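Local structure of acidocalcisomal pyrophosphatase (Trypanosoma cruzi, 5CUV) at residues P51-R56 and F61-Y66; H102-L107 and A137-H142; E175-S180 and P258-H263. The protein probably hydrolyses inorganic diphosphate to phosphate, with magnesium as its cofactor. All coordinates share one frame; numbering follows the deposited sequence.

Contact 1 of 3, residues P51-R56 and F61-Y66; sequences PEACKR and FDLVAY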
loop_
_atom_site.group_PDB
_atom_site.type_symbol
_atom_site.label_atom_id
_atom_site.label_comp_id
_atom_site.label_asym_id
_atom_site.label_seq_id
_atom_site.Cartn_x
_atom_site.Cartn_y
_atom_site.Cartn_z
ATOM N N PRO A 51 4.225 -50.877 -7.898
ATOM C CA PRO A 51 3.251 -51.520 -7.022
ATOM C C PRO A 51 2.934 -50.710 -5.762
ATOM O O PRO A 51 1.769 -50.555 -5.424
ATOM C CB PRO A 51 3.905 -52.871 -6.709
ATOM C CG PRO A 51 5.374 -52.586 -6.812
ATOM C CD PRO A 51 5.425 -51.720 -8.059
ATOM N N GLU A 52 3.939 -50.184 -5.063
ATOM C CA GLU A 52 3.652 -49.421 -3.849
ATOM C C GLU A 52 2.610 -48.307 -4.061
ATOM O O GLU A 52 1.865 -47.970 -3.142
ATOM C CB GLU A 52 4.946 -48.872 -3.205
ATOM C CG GLU A 52 6.091 -48.520 -4.146
ATOM C CD GLU A 52 6.791 -49.740 -4.831
ATOM O OE1 GLU A 52 7.385 -50.618 -4.131
ATOM O OE2 GLU A 52 6.750 -49.792 -6.092
ATOM N N ALA A 53 2.540 -47.759 -5.273
ATOM C CA ALA A 53 1.568 -46.726 -5.588
ATOM C C ALA A 53 0.180 -47.369 -5.690
ATOM O O ALA A 53 -0.701 -47.042 -4.903
ATOM C CB ALA A 53 1.944 -46.040 -6.876
ATOM N N CYS A 54 -0.011 -48.273 -6.643
ATOM C CA CYS A 54 -1.283 -48.994 -6.817
ATOM C C CYS A 54 -1.877 -49.530 -5.515
ATOM O O CYS A 54 -3.071 -49.359 -5.254
ATOM C CB CYS A 54 -1.098 -50.200 -7.734
ATOM S SG CYS A 54 0.007 -49.913 -9.111
ATOM N N LYS A 55 -1.053 -50.222 -4.728
ATOM C CA LYS A 55 -1.511 -50.765 -3.462
ATOM C C LYS A 55 -2.150 -49.673 -2.626
ATOM O O LYS A 55 -3.232 -49.851 -2.114
ATOM C CB LYS A 55 -0.349 -51.392 -2.683
ATOM C CG LYS A 55 -0.413 -51.235 -1.119
ATOM C CD LYS A 55 0.721 -50.323 -0.595
ATOM C CE LYS A 55 2.144 -50.746 -1.130
ATOM N NZ LYS A 55 3.319 -49.857 -0.731
ATOM N N ARG A 56 -1.479 -48.536 -2.499
ATOM C CA ARG A 56 -1.997 -47.415 -1.712
ATOM C C ARG A 56 -3.145 -46.619 -2.296
ATOM O O ARG A 56 -3.894 -46.031 -1.537
ATOM C CB ARG A 56 -0.869 -46.446 -1.345
ATOM C CG ARG A 56 0.037 -46.993 -0.275
ATOM C CD ARG A 56 0.754 -45.903 0.424
ATOM N NE ARG A 56 -0.199 -44.899 0.881
ATOM C CZ ARG A 56 0.138 -43.656 1.188
ATOM N NH1 ARG A 56 1.406 -43.284 1.084
ATOM N NH2 ARG A 56 -0.778 -42.790 1.581
ATOM N N PHE A 61 3.235 -39.829 -8.669
ATOM C CA PHE A 61 3.621 -38.443 -8.460
ATOM C C PHE A 61 3.420 -38.092 -7.028
ATOM O O PHE A 61 4.298 -37.547 -6.401
ATOM C CB PHE A 61 2.817 -37.458 -9.294
ATOM C CG PHE A 61 3.304 -36.076 -9.160
ATOM C CD1 PHE A 61 4.438 -35.675 -9.842
ATOM C CD2 PHE A 61 2.747 -35.212 -8.195
ATOM C CE1 PHE A 61 5.049 -34.449 -9.581
ATOM C CE2 PHE A 61 3.352 -33.947 -7.891
ATOM C CZ PHE A 61 4.516 -33.574 -8.594
ATOM N N ASP A 62 2.249 -38.420 -6.529
ATOM C CA ASP A 62 1.875 -38.130 -5.155
ATOM C C ASP A 62 2.731 -38.804 -4.101
ATOM O O ASP A 62 2.980 -38.227 -3.028
ATOM C CB ASP A 62 0.411 -38.514 -4.924
ATOM C CG ASP A 62 -0.555 -37.451 -5.409
ATOM O OD1 ASP A 62 -0.102 -36.405 -5.926
ATOM O OD2 ASP A 62 -1.778 -37.662 -5.277
ATOM N N LEU A 63 3.138 -40.035 -4.409
ATOM C CA LEU A 63 3.945 -40.834 -3.526
ATOM C C LEU A 63 5.351 -40.262 -3.518
ATOM O O LEU A 63 5.926 -40.083 -2.440
ATOM C CB LEU A 63 3.922 -42.300 -3.963
ATOM C CG LEU A 63 4.950 -43.245 -3.289
ATOM C CD1 LEU A 63 4.839 -43.109 -1.776
ATOM C CD2 LEU A 63 4.743 -44.708 -3.702
ATOM N N VAL A 64 5.933 -39.961 -4.676
ATOM C CA VAL A 64 7.272 -39.382 -4.617
ATOM C C VAL A 64 7.285 -37.910 -4.085
ATOM O O VAL A 64 8.213 -37.493 -3.403
ATOM C CB VAL A 64 7.993 -39.407 -5.998
ATOM C CG1 VAL A 64 7.218 -38.562 -7.029
ATOM C CG2 VAL A 64 9.393 -38.861 -5.844
ATOM N N ALA A 65 6.255 -37.136 -4.406
ATOM C CA ALA A 65 6.167 -35.739 -3.982
ATOM C C ALA A 65 5.884 -35.546 -2.502
ATOM O O ALA A 65 6.605 -34.842 -1.829
ATOM C CB ALA A 65 5.088 -35.001 -4.807
ATOM N N TYR A 66 4.855 -36.207 -2.008
ATOM C CA TYR A 66 4.443 -36.054 -0.631
ATOM C C TYR A 66 4.613 -37.209 0.346
ATOM O O TYR A 66 4.376 -37.029 1.527
ATOM C CB TYR A 66 2.983 -35.639 -0.624
ATOM C CG TYR A 66 2.735 -34.606 -1.658
ATOM C CD1 TYR A 66 3.369 -33.345 -1.593
ATOM C CD2 TYR A 66 1.876 -34.873 -2.738
ATOM C CE1 TYR A 66 3.145 -32.354 -2.598
ATOM C CE2 TYR A 66 1.642 -33.910 -3.719
ATOM C CZ TYR A 66 2.274 -32.656 -3.639
ATOM O OH TYR A 66 1.958 -31.738 -4.571
#
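Leu63 reaches from helix 60-66 to helix 51-56 and touches Glu52, Ala53 and Arg56, so one branched side chain carries nearly all of this contact. It is best understood by moving outward along that chain. CB leaves the backbone pointing toward the other helix, and its CA is 6.7 Å from the CA of Ala53. CG stands anti to the backbone N (chi1 169°), which carries it and its two methyls toward helix 51-56. There the two methyls divide the work. CD2 meets the start of helix 51-56: it lies 4.1 Å from Glu52 CG, the same distance (4.1 Å) from Ala53 N, and 4.4 Å from Ala53 CB. CD1 turns to the end of that helix and comes within 4.5 Å of Arg56 NH1, meeting the guanidinium obliquely.

The two charged neighbours take part differently: Glu52 offers its aliphatic CB and CG, while Arg56 only skirts CD1 at the limit of contact. Glu52 crosses the leucine at about a right angle; its chain bends at chi2 (-70°), and its carboxylate leads away while CB and CG remain at the methyl. The strongest polar partner of Arg56 lies on the second subunit: NH2 donates to the backbone O of Ile370. Asp62, on the other helix, forms a salt bridge with Arg366 of that same neighbouring subunit. Closer to home, Met75 of helix 73-87 touches both Glu52 and Leu63.

The segment axes approach to 10.0 Å and run at 104° to each other. With only a brief connection between them, the pair is a compact, nearly orthogonal helix-loop-helix, with Leu63 as the one residue of 61-66 that touches 51-56, lying at the N-terminal end of the helical domain.

Contact 2 of 3, residues H102-L107 and A137-H142; sequences HMCKYL and AWWCSH
Cys104 places its sulfur against two consecutive tryptophans, and these sulfur-aromatic contacts form the first part of the interface. SG lies 3.9 Å from Trp138 CZ3 and 3.8 Å from Trp139 CZ3. It meets both indoles at the edge, 77° off the normal of the Trp138 six-membered ring and 89° off that of Trp139, so the sulfur faces the ring C-H groups and leaves the pi faces to other neighbours.

Apolar packing makes up the second part. Leu107, just beyond the end of helix 97-106, brings CB to 3.6 Å from Trp139 CH2, and its CD1 lies equally near, 3.6 Å from that same CH2. Trp139 extends this far because its CG is anti to the backbone N (chi1 -175°).

Polar bonding is directed outward: Trp139 NE1 donates to Asn255 OD1 of the third subunit. Separately, Arg109 of the same chain makes a cation-pi contact with the indole.

The contact joins helices 97-106 and 132-141, each of which follows one strand of the short antiparallel pair 95-96 and 129-130. Together with helices 73-87 and 113-123, this topology is consistent with a paired EF-hand-like domain.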
loop_
_atom_site.group_PDB
_atom_site.type_symbol
_atom_site.label_atom_id
_atom_site.label_comp_id
_atom_site.label_asym_id
_atom_site.label_seq_id
_atom_site.Cartn_x
_atom_site.Cartn_y
_atom_site.Cartn_z
ATOM N N HIS A 102 24.432 -41.441 -23.853
ATOM C CA HIS A 102 23.586 -40.246 -23.922
ATOM C C HIS A 102 22.672 -40.325 -22.708
ATOM O O HIS A 102 22.522 -39.347 -21.963
ATOM C CB HIS A 102 22.704 -40.229 -25.168
ATOM C CG HIS A 102 23.191 -39.326 -26.262
ATOM N ND1 HIS A 102 24.347 -39.576 -26.983
ATOM C CD2 HIS A 102 22.613 -38.243 -26.843
ATOM C CE1 HIS A 102 24.452 -38.697 -27.966
ATOM N NE2 HIS A 102 23.413 -37.878 -27.906
HETATM N N MSE A 103 22.059 -41.501 -22.531
HETATM C CA MSE A 103 21.183 -41.747 -21.388
HETATM C C MSE A 103 21.887 -41.319 -20.119
HETATM O O MSE A 103 21.291 -40.636 -19.314
HETATM C CB MSE A 103 20.804 -43.226 -21.322
HETATM C CG MSE A 103 19.885 -43.569 -20.161
HETATM SE SE MSE A 103 19.178 -45.351 -20.208
HETATM C CE MSE A 103 18.281 -45.340 -18.477
ATOM N N CYS A 104 23.150 -41.683 -19.942
ATOM C CA CYS A 104 23.826 -41.271 -18.725
ATOM C C CYS A 104 23.928 -39.772 -18.568
ATOM O O CYS A 104 23.738 -39.246 -17.467
ATOM C CB CYS A 104 25.226 -41.855 -18.673
ATOM S SG CYS A 104 25.290 -43.529 -18.045
ATOM N N LYS A 105 24.233 -39.083 -19.671
ATOM C CA LYS A 105 24.372 -37.642 -19.644
ATOM C C LYS A 105 22.994 -37.068 -19.486
ATOM O O LYS A 105 22.799 -35.937 -19.031
ATOM C CB LYS A 105 25.064 -37.129 -20.912
ATOM C CG LYS A 105 26.593 -37.426 -20.911
ATOM C CD LYS A 105 27.370 -36.748 -22.066
ATOM C CE LYS A 105 28.772 -37.405 -22.291
ATOM N NZ LYS A 105 29.528 -36.873 -23.487
ATOM N N TYR A 106 22.003 -37.855 -19.831
ATOM C CA TYR A 106 20.681 -37.338 -19.674
ATOM C C TYR A 106 20.302 -37.430 -18.206
ATOM O O TYR A 106 19.627 -36.552 -17.720
ATOM C CB TYR A 106 19.725 -38.137 -20.521
ATOM C CG TYR A 106 18.295 -37.702 -20.459
ATOM C CD1 TYR A 106 17.901 -36.425 -20.880
ATOM C CD2 TYR A 106 17.311 -38.614 -20.091
ATOM C CE1 TYR A 106 16.539 -36.083 -20.953
ATOM C CE2 TYR A 106 15.962 -38.298 -20.143
ATOM C CZ TYR A 106 15.574 -37.037 -20.578
ATOM O OH TYR A 106 14.232 -36.783 -20.632
ATOM N N LEU A 107 20.750 -38.471 -17.499
ATOM C CA LEU A 107 20.396 -38.649 -16.100
ATOM C C LEU A 107 21.177 -37.787 -15.163
ATOM O O LEU A 107 21.005 -37.879 -13.938
ATOM C CB LEU A 107 20.561 -40.079 -15.675
ATOM C CG LEU A 107 19.503 -40.917 -16.364
ATOM C CD1 LEU A 107 19.815 -42.384 -16.128
ATOM C CD2 LEU A 107 18.115 -40.521 -15.888
ATOM N N ALA A 137 23.269 -52.814 -13.099
ATOM C CA ALA A 137 24.295 -53.371 -12.209
ATOM C C ALA A 137 25.501 -52.450 -12.152
ATOM O O ALA A 137 26.123 -52.242 -11.104
ATOM C CB ALA A 137 24.720 -54.728 -12.701
ATOM N N TRP A 138 25.822 -51.884 -13.300
ATOM C CA TRP A 138 26.967 -50.984 -13.390
ATOM C C TRP A 138 26.706 -49.646 -12.672
ATOM O O TRP A 138 27.589 -49.141 -11.981
ATOM C CB TRP A 138 27.330 -50.713 -14.873
ATOM C CG TRP A 138 28.393 -49.646 -15.014
ATOM C CD1 TRP A 138 29.735 -49.776 -14.755
ATOM C CD2 TRP A 138 28.183 -48.282 -15.346
ATOM N NE1 TRP A 138 30.374 -48.568 -14.904
ATOM C CE2 TRP A 138 29.442 -47.630 -15.268
ATOM C CE3 TRP A 138 27.055 -47.533 -15.692
ATOM C CZ2 TRP A 138 29.598 -46.260 -15.530
ATOM C CZ3 TRP A 138 27.209 -46.160 -15.949
ATOM C CH2 TRP A 138 28.470 -45.542 -15.866
ATOM N N TRP A 139 25.504 -49.087 -12.882
ATOM C CA TRP A 139 25.056 -47.806 -12.299
ATOM C C TRP A 139 25.142 -47.810 -10.767
ATOM O O TRP A 139 25.704 -46.908 -10.144
ATOM C CB TRP A 139 23.601 -47.551 -12.711
ATOM C CG TRP A 139 23.037 -46.210 -12.284
ATOM C CD1 TRP A 139 22.303 -45.939 -11.158
ATOM C CD2 TRP A 139 23.067 -45.000 -13.036
ATOM N NE1 TRP A 139 21.868 -44.641 -11.171
ATOM C CE2 TRP A 139 22.321 -44.040 -12.319
ATOM C CE3 TRP A 139 23.640 -44.632 -14.259
ATOM C CZ2 TRP A 139 22.132 -42.725 -12.797
ATOM C CZ3 TRP A 139 23.451 -43.342 -14.725
ATOM C CH2 TRP A 139 22.701 -42.404 -13.997
ATOM N N CYS A 140 24.552 -48.846 -10.189
ATOM C CA CYS A 140 24.533 -49.037 -8.774
ATOM C C CYS A 140 25.906 -49.230 -8.230
ATOM O O CYS A 140 26.119 -48.980 -7.066
ATOM C CB CYS A 140 23.699 -50.234 -8.414
ATOM S SG CYS A 140 21.985 -49.962 -8.774
ATOM N N SER A 141 26.858 -49.655 -9.039
ATOM C CA SER A 141 28.194 -49.868 -8.500
ATOM C C SER A 141 29.118 -48.694 -8.679
ATOM O O SER A 141 30.216 -48.681 -8.154
ATOM C CB SER A 141 28.811 -51.119 -9.118
ATOM O OG SER A 141 27.945 -52.227 -8.906
ATOM N N HIS A 142 28.681 -47.685 -9.407
ATOM C CA HIS A 142 29.536 -46.537 -9.643
ATOM C C HIS A 142 28.784 -45.245 -9.560
ATOM O O HIS A 142 28.349 -44.715 -10.581
ATOM C CB HIS A 142 30.180 -46.651 -11.010
ATOM C CG HIS A 142 30.995 -47.885 -11.160
ATOM N ND1 HIS A 142 30.475 -49.137 -10.931
ATOM C CD2 HIS A 142 32.315 -48.059 -11.401
ATOM C CE1 HIS A 142 31.442 -50.033 -11.014
ATOM N NE2 HIS A 142 32.568 -49.403 -11.298
#

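Contact 3 of 3, residues E175-S180 and P258-H263; sequences ELYTPS and PRFYKH
Tyr177 touches Pro258 and Phe260, and the shape of its own turn decides how. Glu175 to Thr178 form a type II beta turn in which Tyr177 takes the third position with a positive phi (80°), a position most often taken by glycine or asparagine. From there CG stands anti to the carbonyl carbon, beside the backbone N (chi1 -58°), and the ring extends toward the neighbouring loop and meets it obliquely. Phe260 adopts the same first torsion (chi1 -65°), and the two aromatic side chains cross at about a right angle, Tyr177 CE1 lying 4.2 Å from Phe260 CZ.

Pro258 fills the other end: its CD is 3.8 Å from Tyr177 O, and its CG is 4.4 Å from Tyr177 CB. The turn belongs to the beta hairpin made by strands 166-173 and 182-189, and Pro258 ends the short strand 257-258 of the same antiparallel sheet, so the contact joins the hairpin's loop to the end of strand 257-258.

Behind the tyrosine, Leu176 CG sits 3.8 Å above one face of its ring, toward the rim. Thr178 fixes the turn from inside: OG1 donates to Glu175 O at 2.9 Å and accepts from Ser180 N at 3.1 Å, the latter an ST turn. Phe61 of the third subunit meets the Tyr177 ring edge-to-face.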
loop_
_atom_site.group_PDB
_atom_site.type_symbol
_atom_site.label_atom_id
_atom_site.label_comp_id
_atom_site.label_asym_id
_atom_site.label_seq_id
_atom_site.Cartn_x
_atom_site.Cartn_y
_atom_site.Cartn_z
ATOM N N GLU A 175 19.892 33.346 -2.115
ATOM C CA GLU A 175 18.829 33.618 -1.166
ATOM C C GLU A 175 17.509 33.356 -1.881
ATOM O O GLU A 175 17.279 33.854 -2.985
ATOM C CB GLU A 175 18.894 35.088 -0.787
ATOM C CG GLU A 175 18.934 35.455 0.678
ATOM C CD GLU A 175 18.649 36.982 0.871
ATOM O OE1 GLU A 175 17.439 37.361 1.012
ATOM O OE2 GLU A 175 19.618 37.801 0.853
ATOM N N LEU A 176 16.660 32.570 -1.239
ATOM C CA LEU A 176 15.351 32.231 -1.722
ATOM C C LEU A 176 14.514 33.518 -1.815
ATOM O O LEU A 176 14.490 34.323 -0.874
ATOM C CB LEU A 176 14.730 31.264 -0.735
ATOM C CG LEU A 176 13.501 30.495 -1.185
ATOM C CD1 LEU A 176 13.752 29.813 -2.574
ATOM C CD2 LEU A 176 13.208 29.453 -0.125
ATOM N N TYR A 177 13.812 33.693 -2.933
ATOM C CA TYR A 177 13.006 34.877 -3.182
ATOM C C TYR A 177 13.796 36.092 -3.660
ATOM O O TYR A 177 13.277 37.207 -3.595
ATOM C CB TYR A 177 12.197 35.283 -1.959
ATOM C CG TYR A 177 11.275 34.203 -1.457
ATOM C CD1 TYR A 177 10.251 33.698 -2.260
ATOM C CD2 TYR A 177 11.453 33.653 -0.188
ATOM C CE1 TYR A 177 9.456 32.698 -1.827
ATOM C CE2 TYR A 177 10.652 32.641 0.261
ATOM C CZ TYR A 177 9.654 32.164 -0.555
ATOM O OH TYR A 177 8.830 31.154 -0.078
ATOM N N THR A 178 15.028 35.881 -4.137
ATOM C CA THR A 178 15.874 36.955 -4.669
ATOM C C THR A 178 16.415 36.430 -5.970
ATOM O O THR A 178 16.281 35.231 -6.248
ATOM C CB THR A 178 17.106 37.257 -3.786
ATOM O OG1 THR A 178 18.195 36.382 -4.127
ATOM C CG2 THR A 178 16.770 37.079 -2.367
ATOM N N PRO A 179 17.104 37.282 -6.758
ATOM C CA PRO A 179 17.644 36.806 -8.048
ATOM C C PRO A 179 18.898 35.925 -7.992
ATOM O O PRO A 179 19.351 35.432 -9.016
ATOM C CB PRO A 179 17.923 38.089 -8.817
ATOM C CG PRO A 179 17.159 39.174 -8.097
ATOM C CD PRO A 179 17.252 38.741 -6.651
ATOM N N SER A 180 19.478 35.732 -6.821
ATOM C CA SER A 180 20.663 34.910 -6.774
ATOM C C SER A 180 20.361 33.433 -6.587
ATOM O O SER A 180 21.236 32.592 -6.797
ATOM C CB SER A 180 21.585 35.366 -5.645
ATOM O OG SER A 180 20.862 35.574 -4.465
ATOM N N PRO A 258 9.859 38.494 -6.666
ATOM C CA PRO A 258 9.560 37.113 -7.102
ATOM C C PRO A 258 8.144 36.984 -7.606
ATOM O O PRO A 258 7.274 37.645 -7.093
ATOM C CB PRO A 258 9.765 36.274 -5.820
ATOM C CG PRO A 258 9.455 37.255 -4.722
ATOM C CD PRO A 258 10.157 38.544 -5.229
ATOM N N ARG A 259 7.922 36.119 -8.589
ATOM C CA ARG A 259 6.581 35.869 -9.162
ATOM C C ARG A 259 5.863 34.692 -8.550
ATOM O O ARG A 259 6.490 33.746 -8.086
ATOM C CB ARG A 259 6.662 35.629 -10.662
ATOM C CG ARG A 259 6.924 36.862 -11.443
ATOM C CD ARG A 259 5.772 37.755 -11.230
ATOM N NE ARG A 259 5.837 38.860 -12.163
ATOM C CZ ARG A 259 4.825 39.669 -12.465
ATOM N NH1 ARG A 259 5.057 40.649 -13.342
ATOM N NH2 ARG A 259 3.601 39.511 -11.920
ATOM N N PHE A 260 4.538 34.738 -8.602
ATOM C CA PHE A 260 3.684 33.709 -8.014
ATOM C C PHE A 260 2.452 33.411 -8.821
ATOM O O PHE A 260 1.996 34.286 -9.524
ATOM C CB PHE A 260 3.193 34.172 -6.639
ATOM C CG PHE A 260 4.265 34.318 -5.645
ATOM C CD1 PHE A 260 4.650 33.226 -4.849
ATOM C CD2 PHE A 260 4.872 35.558 -5.441
ATOM C CE1 PHE A 260 5.608 33.348 -3.852
ATOM C CE2 PHE A 260 5.868 35.703 -4.411
ATOM C CZ PHE A 260 6.220 34.584 -3.623
ATOM N N TYR A 261 1.895 32.195 -8.721
ATOM C CA TYR A 261 0.609 31.932 -9.405
ATOM C C TYR A 261 -0.432 32.558 -8.486
ATOM O O TYR A 261 -0.546 32.137 -7.340
ATOM C CB TYR A 261 0.322 30.441 -9.532
ATOM C CG TYR A 261 1.074 29.818 -10.668
ATOM C CD1 TYR A 261 0.835 30.235 -11.955
ATOM C CD2 TYR A 261 1.988 28.785 -10.469
ATOM C CE1 TYR A 261 1.471 29.649 -13.044
ATOM C CE2 TYR A 261 2.645 28.171 -11.552
ATOM C CZ TYR A 261 2.379 28.620 -12.841
ATOM O OH TYR A 261 3.038 28.144 -13.954
ATOM N N LYS A 262 -1.169 33.571 -8.953
ATOM C CA LYS A 262 -2.140 34.217 -8.076
ATOM C C LYS A 262 -3.433 33.452 -7.959
ATOM O O LYS A 262 -4.157 33.577 -6.969
ATOM C CB LYS A 262 -2.410 35.665 -8.481
ATOM C CG LYS A 262 -1.260 36.669 -8.109
ATOM C CD LYS A 262 -0.745 36.428 -6.680
ATOM C CE LYS A 262 -0.541 37.749 -5.878
ATOM N NZ LYS A 262 0.555 38.636 -6.361
ATOM N N HIS A 263 -3.714 32.638 -8.963
ATOM C CA HIS A 263 -4.905 31.833 -8.966
ATOM C C HIS A 263 -5.083 30.922 -7.749
ATOM O O HIS A 263 -6.201 30.674 -7.296
ATOM C CB HIS A 263 -4.849 30.980 -10.166
ATOM C CG HIS A 263 -5.954 29.999 -10.229
ATOM N ND1 HIS A 263 -7.268 30.374 -10.159
ATOM C CD2 HIS A 263 -5.949 28.670 -10.389
ATOM C CE1 HIS A 263 -8.031 29.316 -10.292
ATOM N NE2 HIS A 263 -7.255 28.269 -10.432
#

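Contacts 1 and 2 both belong to the N-terminal helical region and share helix 73-87 as a neighbour, with centres about 24 Å apart; contact 3 lies on the opposite side of the chain's centre, its own centre about 78 Å from that of contact 1. Contact 2 is buried and rests on sulfur, tryptophan and leucine, whereas contact 1 is only partly buried and mixes a leucine with the stems of charged residues. Contact 3, also buried, joins two loops beside the antiparallel sheet through aromatic rings and a proline. The distance along one chain is bridged between subunits: the regions of contacts 1 and 3 from different copies meet, and Tyr106 packs on Ser180 of the third subunit.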